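Long-range contacts in tRNA (guanine(9)-N1)-methyltransferase (Schizosaccharomyces pombe, PDB 4JWH), which methylates N1 of guanosine 9 in cytoplasmic tRNA, using S-adenosyl-L-methionine as methyl donor: residues A[188-193]-A[207-212]; A[197-202]-A[235-240]; A[201-206]-A[259-264]. All coordinates share one frame; numbering follows the deposited sequence.

Contact 1: residues A[188-193]-A[207-212]; sequences KLVYLS and KIYIIG. With SAH (S-adenosyl-L-homocysteine), chain C.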
loop_
_atom_site.group_PDB
_atom_site.type_symbol
_atom_site.label_atom_id
_atom_site.label_comp_id
_atom_site.label_asym_id
_atom_site.label_seq_id
_atom_site.Cartn_x
_atom_site.Cartn_y
_atom_site.Cartn_z
ATOM N N LYS A 188 -3.151 9.347 -13.335
ATOM C CA LYS A 188 -3.933 8.272 -12.751
ATOM C C LYS A 188 -3.390 7.876 -11.378
ATOM O O LYS A 188 -3.953 6.999 -10.729
ATOM C CB LYS A 188 -3.974 7.047 -13.675
ATOM C CG LYS A 188 -4.420 7.323 -15.139
ATOM C CD LYS A 188 -5.935 7.297 -15.363
ATOM C CE LYS A 188 -6.306 7.744 -16.824
ATOM N NZ LYS A 188 -5.568 7.019 -17.954
ATOM N N LEU A 189 -2.289 8.494 -10.965
ATOM C CA LEU A 189 -1.674 8.210 -9.678
ATOM C C LEU A 189 -2.436 8.903 -8.577
ATOM O O LEU A 189 -2.839 10.060 -8.730
ATOM C CB LEU A 189 -0.218 8.701 -9.640
ATOM C CG LEU A 189 0.791 7.934 -10.489
ATOM C CD1 LEU A 189 2.116 8.667 -10.526
ATOM C CD2 LEU A 189 0.979 6.479 -10.021
ATOM N N VAL A 190 -2.622 8.195 -7.467
ATOM C CA VAL A 190 -3.177 8.791 -6.247
ATOM C C VAL A 190 -2.287 8.292 -5.112
ATOM O O VAL A 190 -2.148 7.085 -4.913
ATOM C CB VAL A 190 -4.663 8.354 -5.998
ATOM C CG1 VAL A 190 -5.134 8.780 -4.603
ATOM C CG2 VAL A 190 -5.608 8.882 -7.076
ATOM N N TYR A 191 -1.678 9.221 -4.374
ATOM C CA TYR A 191 -0.892 8.872 -3.206
ATOM C C TYR A 191 -1.800 8.925 -1.963
ATOM O O TYR A 191 -2.312 9.981 -1.584
ATOM C CB TYR A 191 0.295 9.831 -3.052
ATOM C CG TYR A 191 1.517 9.226 -2.370
ATOM C CD1 TYR A 191 2.765 9.315 -2.967
ATOM C CD2 TYR A 191 1.430 8.617 -1.101
ATOM C CE1 TYR A 191 3.900 8.784 -2.365
ATOM C CE2 TYR A 191 2.567 8.058 -0.484
ATOM C CZ TYR A 191 3.797 8.148 -1.154
ATOM O OH TYR A 191 4.945 7.659 -0.623
ATOM N N LEU A 192 -1.992 7.771 -1.341
ATOM C CA LEU A 192 -2.772 7.674 -0.105
ATOM C C LEU A 192 -1.998 8.300 1.067
ATOM O O LEU A 192 -0.843 7.950 1.309
ATOM C CB LEU A 192 -3.096 6.205 0.165
ATOM C CG LEU A 192 -4.044 5.611 -0.914
ATOM C CD1 LEU A 192 -4.235 4.140 -0.739
ATOM C CD2 LEU A 192 -5.430 6.307 -0.867
ATOM N N SER A 193 -2.635 9.235 1.772
ATOM C CA SER A 193 -2.025 9.885 2.939
ATOM C C SER A 193 -3.091 10.256 3.988
ATOM O O SER A 193 -4.123 10.831 3.646
ATOM C CB SER A 193 -1.212 11.136 2.507
ATOM O OG SER A 193 -0.859 11.978 3.610
ATOM N N LYS A 207 -7.088 3.434 -12.014
ATOM C CA LYS A 207 -6.150 4.215 -11.209
ATOM C C LYS A 207 -5.039 3.397 -10.523
ATOM O O LYS A 207 -5.055 2.155 -10.474
ATOM C CB LYS A 207 -6.913 5.081 -10.184
ATOM C CG LYS A 207 -7.911 6.083 -10.844
ATOM C CD LYS A 207 -7.190 7.247 -11.486
ATOM C CE LYS A 207 -8.143 8.206 -12.154
ATOM N NZ LYS A 207 -9.176 8.710 -11.204
ATOM N N ILE A 208 -4.066 4.119 -9.984
ATOM C CA ILE A 208 -2.892 3.497 -9.458
ATOM C C ILE A 208 -2.728 4.124 -8.102
ATOM O O ILE A 208 -2.563 5.332 -8.010
ATOM C CB ILE A 208 -1.678 3.747 -10.380
ATOM C CG1 ILE A 208 -1.940 3.141 -11.773
ATOM C CG2 ILE A 208 -0.421 3.189 -9.746
ATOM C CD1 ILE A 208 -0.927 3.574 -12.823
ATOM N N TYR A 209 -2.829 3.315 -7.052
ATOM C CA TYR A 209 -2.865 3.848 -5.665
ATOM C C TYR A 209 -1.537 3.615 -5.021
ATOM O O TYR A 209 -1.025 2.528 -5.109
ATOM C CB TYR A 209 -4.011 3.192 -4.853
ATOM C CG TYR A 209 -5.316 3.612 -5.470
ATOM C CD1 TYR A 209 -5.830 4.886 -5.224
ATOM C CD2 TYR A 209 -5.975 2.786 -6.384
ATOM C CE1 TYR A 209 -7.025 5.310 -5.830
ATOM C CE2 TYR A 209 -7.152 3.203 -7.005
ATOM C CZ TYR A 209 -7.660 4.472 -6.724
ATOM O OH TYR A 209 -8.818 4.902 -7.313
ATOM N N ILE A 210 -0.967 4.644 -4.401
ATOM C CA ILE A 210 0.354 4.526 -3.783
ATOM C C ILE A 210 0.229 4.482 -2.266
ATOM O O ILE A 210 -0.468 5.300 -1.683
ATOM C CB ILE A 210 1.283 5.691 -4.169
ATOM C CG1 ILE A 210 1.367 5.836 -5.706
ATOM C CG2 ILE A 210 2.708 5.485 -3.604
ATOM C CD1 ILE A 210 1.764 7.252 -6.137
ATOM N N ILE A 211 0.925 3.532 -1.644
ATOM C CA ILE A 211 1.109 3.484 -0.180
ATOM C C ILE A 211 2.569 3.816 0.137
ATOM O O ILE A 211 3.488 3.233 -0.472
ATOM C CB ILE A 211 0.747 2.091 0.393
ATOM C CG1 ILE A 211 -0.671 1.678 -0.068
ATOM C CG2 ILE A 211 0.896 2.084 1.931
ATOM C CD1 ILE A 211 -1.043 0.223 0.195
ATOM N N GLY A 212 2.796 4.761 1.059
ATOM C CA GLY A 212 4.160 4.996 1.577
ATOM C C GLY A 212 4.743 3.799 2.313
ATOM O O GLY A 212 4.192 3.349 3.318
HETATM N N SAH C . 4.173 9.858 8.357
HETATM C CA SAH C . 4.071 8.847 7.315
HETATM C CB SAH C . 3.588 7.551 8.017
HETATM C CG SAH C . 2.605 6.824 7.198
HETATM S SD SAH C . 1.934 5.248 7.557
HETATM C C SAH C . 3.326 9.475 6.145
HETATM O O SAH C . 2.595 8.917 5.383
HETATM O OXT SAH C . 3.514 10.627 5.891
HETATM C "C5'" SAH C . 2.302 4.380 6.085
HETATM C "C4'" SAH C . 1.397 4.598 4.878
HETATM O "O4'" SAH C . 0.108 4.101 5.063
HETATM C "C3'" SAH C . 1.206 6.042 4.395
HETATM O "O3'" SAH C . 2.275 6.498 3.618
HETATM C "C2'" SAH C . -0.083 5.998 3.650
HETATM O "O2'" SAH C . 0.187 5.611 2.342
HETATM C "C1'" SAH C . -0.815 4.927 4.415
HETATM N N9 SAH C . -1.829 5.459 5.341
HETATM C C8 SAH C . -1.845 5.317 6.636
HETATM N N7 SAH C . -2.911 5.836 7.185
HETATM C C5 SAH C . -3.633 6.300 6.213
HETATM C C6 SAH C . -4.915 6.994 6.073
HETATM N N6 SAH C . -5.628 7.286 7.130
HETATM N N1 SAH C . -5.316 7.314 4.867
HETATM C C2 SAH C . -4.599 7.021 3.796
HETATM N N3 SAH C . -3.438 6.419 3.840
HETATM C C4 SAH C . -2.910 6.032 4.995
#
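Val190 is hydrogen-bonded through both its backbone polar atoms to strand 208-212. Its N donates to Ile208 O (2.9 Å) and its O accepts from Ile210 N (2.8 Å). Ile208 N to Lys188 O and Leu192 N to Ile210 O extend this parallel ladder at its two ends.

The apolar contacts divide between the two faces of the sheet. On one face, Ile210 CG2 sits over the centre of the Tyr191 ring, a CH-pi contact 3.7 Å from the centroid. CG of Tyr191 is anti to the backbone N (chi1 -151°), which lays the ring across Ile210. The Tyr191 hydroxyl bonds to Asp109. Nearby, Leu189 CD2 packs on Ile208 CG2 at 3.6 Å. On the other face, Val190 lies alongside Tyr209, with Val190 CB 3.7 Å from Tyr209 CD1.

At the C-terminal strand ends the polar contacts pass to the ligand. The ribose O2' of S-adenosyl-L-homocysteine donates to Leu192 O (2.8 Å) and accepts from Gly212 N (3.0 Å). The hydroxyl is thus gripped from both strands. Two neighbouring inner strands of the parallel sheet together form part of the cofactor site of this SPOUT-clan (Trm10) methyltransferase.

Contact 2: residues A[197-202]-A[235-240]; sequences DNTITE and TAKLPI. With SAH (S-adenosyl-L-homocysteine), chain C.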
loop_
_atom_site.group_PDB
_atom_site.type_symbol
_atom_site.label_atom_id
_atom_site.label_comp_id
_atom_site.label_asym_id
_atom_site.label_seq_id
_atom_site.Cartn_x
_atom_site.Cartn_y
_atom_site.Cartn_z
ATOM N N ASP A 197 -6.330 16.534 2.460
ATOM C CA ASP A 197 -7.615 17.231 2.577
ATOM C C ASP A 197 -8.728 16.461 1.865
ATOM O O ASP A 197 -9.902 16.708 2.114
ATOM C CB ASP A 197 -7.533 18.613 1.907
ATOM C CG ASP A 197 -6.590 19.556 2.611
ATOM O OD1 ASP A 197 -6.107 19.234 3.720
ATOM O OD2 ASP A 197 -6.340 20.649 2.054
ATOM N N ASN A 198 -8.347 15.581 0.935
ATOM C CA ASN A 198 -9.283 14.810 0.131
ATOM C C ASN A 198 -9.538 13.422 0.710
ATOM O O ASN A 198 -8.664 12.858 1.389
ATOM C CB ASN A 198 -8.753 14.663 -1.290
ATOM C CG ASN A 198 -8.258 15.979 -1.866
ATOM O OD1 ASN A 198 -8.916 17.022 -1.715
ATOM N ND2 ASN A 198 -7.094 15.942 -2.514
ATOM N N THR A 199 -10.721 12.866 0.431
ATOM C CA THR A 199 -11.102 11.552 0.978
ATOM C C THR A 199 -11.414 10.576 -0.160
ATOM O O THR A 199 -12.183 10.895 -1.049
ATOM C CB THR A 199 -12.295 11.673 1.949
ATOM O OG1 THR A 199 -11.917 12.500 3.052
ATOM C CG2 THR A 199 -12.697 10.332 2.496
ATOM N N ILE A 200 -10.798 9.395 -0.138
ATOM C CA ILE A 200 -11.129 8.374 -1.127
ATOM C C ILE A 200 -12.450 7.702 -0.769
ATOM O O ILE A 200 -12.716 7.420 0.412
ATOM C CB ILE A 200 -9.981 7.364 -1.362
ATOM C CG1 ILE A 200 -10.181 6.665 -2.711
ATOM C CG2 ILE A 200 -9.842 6.355 -0.231
ATOM C CD1 ILE A 200 -8.916 6.316 -3.367
ATOM N N THR A 201 -13.285 7.486 -1.781
ATOM C CA THR A 201 -14.591 6.913 -1.582
ATOM C C THR A 201 -14.824 5.670 -2.416
ATOM O O THR A 201 -15.697 4.874 -2.108
ATOM C CB THR A 201 -15.682 7.937 -1.850
ATOM O OG1 THR A 201 -15.535 8.424 -3.176
ATOM C CG2 THR A 201 -15.558 9.115 -0.858
ATOM N N GLU A 202 -14.020 5.497 -3.457
ATOM C CA GLU A 202 -14.083 4.323 -4.299
ATOM C C GLU A 202 -12.731 4.119 -4.966
ATOM O O GLU A 202 -12.070 5.103 -5.340
ATOM C CB GLU A 202 -15.129 4.534 -5.386
ATOM C CG GLU A 202 -16.536 4.102 -4.983
ATOM C CD GLU A 202 -17.437 4.028 -6.179
ATOM O OE1 GLU A 202 -17.796 5.118 -6.693
ATOM O OE2 GLU A 202 -17.773 2.895 -6.612
ATOM N N THR A 235 -3.692 13.297 -3.771
ATOM C CA THR A 235 -3.610 12.537 -2.536
ATOM C C THR A 235 -5.027 12.376 -2.006
ATOM O O THR A 235 -5.928 13.112 -2.406
ATOM C CB THR A 235 -2.760 13.266 -1.484
ATOM O OG1 THR A 235 -3.378 14.509 -1.135
ATOM C CG2 THR A 235 -1.336 13.571 -2.027
ATOM N N ALA A 236 -5.215 11.423 -1.110
ATOM C CA ALA A 236 -6.522 11.086 -0.549
ATOM C C ALA A 236 -6.296 10.290 0.719
ATOM O O ALA A 236 -5.406 9.400 0.763
ATOM C CB ALA A 236 -7.327 10.259 -1.534
ATOM N N LYS A 237 -7.081 10.593 1.756
ATOM C CA LYS A 237 -7.093 9.774 2.958
ATOM C C LYS A 237 -8.255 8.799 2.952
ATOM O O LYS A 237 -9.275 9.044 2.316
ATOM C CB LYS A 237 -7.173 10.643 4.203
ATOM C CG LYS A 237 -8.498 11.362 4.348
ATOM C CD LYS A 237 -8.409 12.338 5.478
ATOM C CE LYS A 237 -9.473 13.449 5.341
ATOM N NZ LYS A 237 -9.872 13.711 6.746
ATOM N N LEU A 238 -8.097 7.699 3.676
ATOM C CA LEU A 238 -9.138 6.705 3.833
ATOM C C LEU A 238 -10.345 7.329 4.551
ATOM O O LEU A 238 -10.162 8.201 5.422
ATOM C CB LEU A 238 -8.622 5.505 4.637
ATOM C CG LEU A 238 -7.637 4.572 3.908
ATOM C CD1 LEU A 238 -7.141 3.498 4.842
ATOM C CD2 LEU A 238 -8.305 3.949 2.695
ATOM N N PRO A 239 -11.570 6.896 4.186
ATOM C CA PRO A 239 -12.772 7.486 4.816
ATOM C C PRO A 239 -13.007 6.913 6.223
ATOM O O PRO A 239 -14.072 6.372 6.535
ATOM C CB PRO A 239 -13.894 7.116 3.845
ATOM C CG PRO A 239 -13.428 5.836 3.186
ATOM C CD PRO A 239 -11.910 5.879 3.170
ATOM N N ILE A 240 -11.989 7.032 7.054
ATOM C CA ILE A 240 -11.961 6.374 8.353
ATOM C C ILE A 240 -12.970 7.033 9.290
ATOM O O ILE A 240 -13.845 6.354 9.835
ATOM C CB ILE A 240 -10.539 6.381 8.945
ATOM C CG1 ILE A 240 -9.718 5.254 8.342
ATOM C CG2 ILE A 240 -10.578 6.217 10.440
ATOM C CD1 ILE A 240 -8.351 5.108 8.947
HETATM N N SAH C . 4.173 9.858 8.357
HETATM C CA SAH C . 4.071 8.847 7.315
HETATM C CB SAH C . 3.588 7.551 8.017
HETATM C CG SAH C . 2.605 6.824 7.198
HETATM S SD SAH C . 1.934 5.248 7.557
HETATM C C SAH C . 3.326 9.475 6.145
HETATM O O SAH C . 2.595 8.917 5.383
HETATM O OXT SAH C . 3.514 10.627 5.891
HETATM C "C5'" SAH C . 2.302 4.380 6.085
HETATM C "C4'" SAH C . 1.397 4.598 4.878
HETATM O "O4'" SAH C . 0.108 4.101 5.063
HETATM C "C3'" SAH C . 1.206 6.042 4.395
HETATM O "O3'" SAH C . 2.275 6.498 3.618
HETATM C "C2'" SAH C . -0.083 5.998 3.650
HETATM O "O2'" SAH C . 0.187 5.611 2.342
HETATM C "C1'" SAH C . -0.815 4.927 4.415
HETATM N N9 SAH C . -1.829 5.459 5.341
HETATM C C8 SAH C . -1.845 5.317 6.636
HETATM N N7 SAH C . -2.911 5.836 7.185
HETATM C C5 SAH C . -3.633 6.300 6.213
HETATM C C6 SAH C . -4.915 6.994 6.073
HETATM N N6 SAH C . -5.628 7.286 7.130
HETATM N N1 SAH C . -5.316 7.314 4.867
HETATM C C2 SAH C . -4.599 7.021 3.796
HETATM N N3 SAH C . -3.438 6.419 3.840
HETATM C C4 SAH C . -2.910 6.032 4.995
#
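Lys237 N donates to Asn198 O in the shortest hydrogen bond between the two segments, 2.8 Å and nearly straight at 172°. The returning bond runs from Ile200 N to Lys237 O (2.9 Å). Together they form a single backbone bridge, with Thr199 facing Lys237.

Asn198 adds a side-chain bond. Its ND2 donates to Thr235 O at 3.1 Å, and the acceptor lies in the amide plane. The donor is tilted from the Thr235 carbonyl plane. This bond helps fix the rotation of the amide.

Apolar groups pack beside the bridge. Ile200 CB meets Ala236 CB at 3.9 Å. CG1 of Ile200 is anti to the backbone N (chi1 -160°), which leaves CG2 to face Pro239 CD and Leu238 CD2. Thr199 CG2 meets Pro239 CB at 3.7 Å, while Thr199 OG1 lies 3.5 Å from Lys237 CE. Pro239 is the centre of an inverse gamma turn, and its ring also touches Trp270 of helix 270-277.

The peptide after Lys237 serves the ligand. Leu238 N donates to adenine N1 of S-adenosyl-L-homocysteine (3.0 Å, 173°), and Leu238 CG packs near the same ring. A backbone N-H bonded to adenine N1 just beyond strand 234-236 makes this part of the cofactor pocket of a SPOUT-clan methyltransferase.

Contact 3: residues A[201-206]-A[259-264]; sequences TELDED and EILSLW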
loop_
_atom_site.group_PDB
_atom_site.type_symbol
_atom_site.label_atom_id
_atom_site.label_comp_id
_atom_site.label_asym_id
_atom_site.label_seq_id
_atom_site.Cartn_x
_atom_site.Cartn_y
_atom_site.Cartn_z
ATOM N N THR A 201 -13.285 7.486 -1.781
ATOM C CA THR A 201 -14.591 6.913 -1.582
ATOM C C THR A 201 -14.824 5.670 -2.416
ATOM O O THR A 201 -15.697 4.874 -2.108
ATOM C CB THR A 201 -15.682 7.937 -1.850
ATOM O OG1 THR A 201 -15.535 8.424 -3.176
ATOM C CG2 THR A 201 -15.558 9.115 -0.858
ATOM N N GLU A 202 -14.020 5.497 -3.457
ATOM C CA GLU A 202 -14.083 4.323 -4.299
ATOM C C GLU A 202 -12.731 4.119 -4.966
ATOM O O GLU A 202 -12.070 5.103 -5.340
ATOM C CB GLU A 202 -15.129 4.534 -5.386
ATOM C CG GLU A 202 -16.536 4.102 -4.983
ATOM C CD GLU A 202 -17.437 4.028 -6.179
ATOM O OE1 GLU A 202 -17.796 5.118 -6.693
ATOM O OE2 GLU A 202 -17.773 2.895 -6.612
ATOM N N LEU A 203 -12.342 2.864 -5.155
ATOM C CA LEU A 203 -11.147 2.579 -5.938
ATOM C C LEU A 203 -11.531 2.400 -7.386
ATOM O O LEU A 203 -12.362 1.568 -7.714
ATOM C CB LEU A 203 -10.383 1.351 -5.414
ATOM C CG LEU A 203 -10.082 1.373 -3.907
ATOM C CD1 LEU A 203 -9.522 0.063 -3.407
ATOM C CD2 LEU A 203 -9.136 2.506 -3.571
ATOM N N ASP A 204 -10.881 3.184 -8.236
ATOM C CA ASP A 204 -11.140 3.267 -9.663
ATOM C C ASP A 204 -10.344 2.164 -10.386
ATOM O O ASP A 204 -9.135 2.068 -10.216
ATOM C CB ASP A 204 -10.566 4.615 -10.085
ATOM C CG ASP A 204 -11.463 5.411 -10.946
ATOM O OD1 ASP A 204 -11.750 4.961 -12.078
ATOM O OD2 ASP A 204 -11.816 6.542 -10.516
ATOM N N GLU A 205 -10.999 1.366 -11.219
ATOM C CA GLU A 205 -10.268 0.339 -11.970
ATOM C C GLU A 205 -9.104 0.864 -12.826
ATOM O O GLU A 205 -8.194 0.099 -13.157
ATOM C CB GLU A 205 -11.203 -0.564 -12.818
ATOM C CG GLU A 205 -11.933 -1.732 -12.060
ATOM C CD GLU A 205 -11.014 -2.801 -11.405
ATOM O OE1 GLU A 205 -10.298 -3.545 -12.132
ATOM O OE2 GLU A 205 -11.037 -2.934 -10.141
ATOM N N ASP A 206 -9.131 2.134 -13.222
ATOM C CA ASP A 206 -8.065 2.623 -14.112
ATOM C C ASP A 206 -6.981 3.413 -13.351
ATOM O O ASP A 206 -6.016 3.919 -13.962
ATOM C CB ASP A 206 -8.621 3.353 -15.376
ATOM C CG ASP A 206 -9.335 4.654 -15.039
ATOM O OD1 ASP A 206 -9.347 5.594 -15.872
ATOM O OD2 ASP A 206 -9.872 4.755 -13.910
ATOM N N GLU A 259 -4.614 -4.115 3.062
ATOM C CA GLU A 259 -5.688 -5.043 3.368
ATOM C C GLU A 259 -7.062 -4.373 3.264
ATOM O O GLU A 259 -8.047 -4.971 2.765
ATOM C CB GLU A 259 -5.477 -5.640 4.771
ATOM C CG GLU A 259 -4.280 -6.599 4.883
ATOM C CD GLU A 259 -3.864 -6.807 6.345
ATOM O OE1 GLU A 259 -2.818 -7.417 6.589
ATOM O OE2 GLU A 259 -4.579 -6.303 7.260
ATOM N N ILE A 260 -7.153 -3.132 3.748
ATOM C CA ILE A 260 -8.418 -2.408 3.655
ATOM C C ILE A 260 -8.811 -2.153 2.186
ATOM O O ILE A 260 -9.958 -2.374 1.807
ATOM C CB ILE A 260 -8.372 -1.103 4.475
ATOM C CG1 ILE A 260 -8.467 -1.413 5.995
ATOM C CG2 ILE A 260 -9.434 -0.061 3.989
ATOM C CD1 ILE A 260 -7.881 -0.234 6.781
ATOM N N LEU A 261 -7.861 -1.702 1.368
ATOM C CA LEU A 261 -8.121 -1.471 -0.066
ATOM C C LEU A 261 -8.618 -2.741 -0.724
ATOM O O LEU A 261 -9.612 -2.721 -1.440
ATOM C CB LEU A 261 -6.873 -0.971 -0.788
ATOM C CG LEU A 261 -6.260 0.323 -0.224
ATOM C CD1 LEU A 261 -4.958 0.619 -1.002
ATOM C CD2 LEU A 261 -7.266 1.476 -0.385
ATOM N N SER A 262 -7.934 -3.841 -0.462
ATOM C CA SER A 262 -8.224 -5.118 -1.074
ATOM C C SER A 262 -9.618 -5.605 -0.672
ATOM O O SER A 262 -10.395 -6.108 -1.508
ATOM C CB SER A 262 -7.125 -6.113 -0.662
ATOM O OG SER A 262 -7.300 -7.381 -1.272
ATOM N N LEU A 263 -9.965 -5.401 0.597
ATOM C CA LEU A 263 -11.290 -5.781 1.068
ATOM C C LEU A 263 -12.399 -4.893 0.503
ATOM O O LEU A 263 -13.539 -5.337 0.292
ATOM C CB LEU A 263 -11.332 -5.855 2.590
ATOM C CG LEU A 263 -10.600 -7.106 3.136
ATOM C CD1 LEU A 263 -10.530 -7.114 4.679
ATOM C CD2 LEU A 263 -11.206 -8.383 2.651
ATOM N N TRP A 264 -12.074 -3.638 0.232
ATOM C CA TRP A 264 -13.039 -2.781 -0.411
ATOM C C TRP A 264 -13.363 -3.322 -1.805
ATOM O O TRP A 264 -14.526 -3.333 -2.204
ATOM C CB TRP A 264 -12.590 -1.318 -0.496
ATOM C CG TRP A 264 -13.751 -0.459 -0.971
ATOM C CD1 TRP A 264 -14.718 0.104 -0.202
ATOM C CD2 TRP A 264 -14.069 -0.116 -2.337
ATOM N NE1 TRP A 264 -15.632 0.783 -0.997
ATOM C CE2 TRP A 264 -15.247 0.669 -2.310
ATOM C CE3 TRP A 264 -13.468 -0.400 -3.574
ATOM C CZ2 TRP A 264 -15.848 1.173 -3.480
ATOM C CZ3 TRP A 264 -14.056 0.093 -4.732
ATOM C CH2 TRP A 264 -15.235 0.878 -4.680
#
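Trp264 turns its CG anti to the backbone N (chi1 -171°), and this carries the indole from helix 254-267 to the chain at Glu202 and Leu203. CG of Leu203 lies beside the backbone N (chi1 -51°), which turns the branch toward the helix, where CD1 and CD2 both meet Leu261. The contact joins a C-terminal helix of the SPOUT domain to the connection between strands 189-192 and 208-212.

The benzene part of the indole packs under the backbone. Leu203 N lies over one ring face, 3.3 Å from Trp264 CZ3, and Glu202 C lies over the same face. Glu202 CA makes an off-centre CH-pi contact with the six-membered ring. The Glu202 side chain then passes the CZ2-CH2 side of that ring, with its CG 3.4 Å from Trp264 CZ2. Its OE2 comes to the ring edge, in plane, while the carboxylate is turned 67° from the ring. That oxygen also forms a salt bridge with Arg268. The Trp264 ring also stacks with that of Trp270.

Leu203 and Trp264 run antiparallel alongside one another, and Leu203 CG packs against Trp264 CE3 at 3.8 Å. The contact with Leu261 is different: here the two leucines meet nearly perpendicularly. Leu261 is about one helical turn before Trp264, and Leu203 meets both Leu261 and Trp264. Leu203 CD2 touches Leu261 CD2 at 3.8 Å, and Leu203 CD1 rests 3.4 Å from Leu261 O.

In the fold
Contact 1 lies within the parallel sheet and is mostly buried. Contact 2 is partly exposed at one edge strand of the sheet, 234-236, next to strand 189-192. Contact 3 is buried at its leucines but reaches the surface at Thr201 and Glu202. Contacts 2 and 3 share those two residues, in the connection between the strands of contact 1. The chemistry changes with place: a regular backbone ladder in contact 1, a single bridge with a side-chain amide hydrogen bond in contact 2, and apolar and indole packing in contact 3. Contacts 1 and 2 hold the ribose and adenine of one ligand. Leu261 of contact 3 packs behind Leu192 and Leu238.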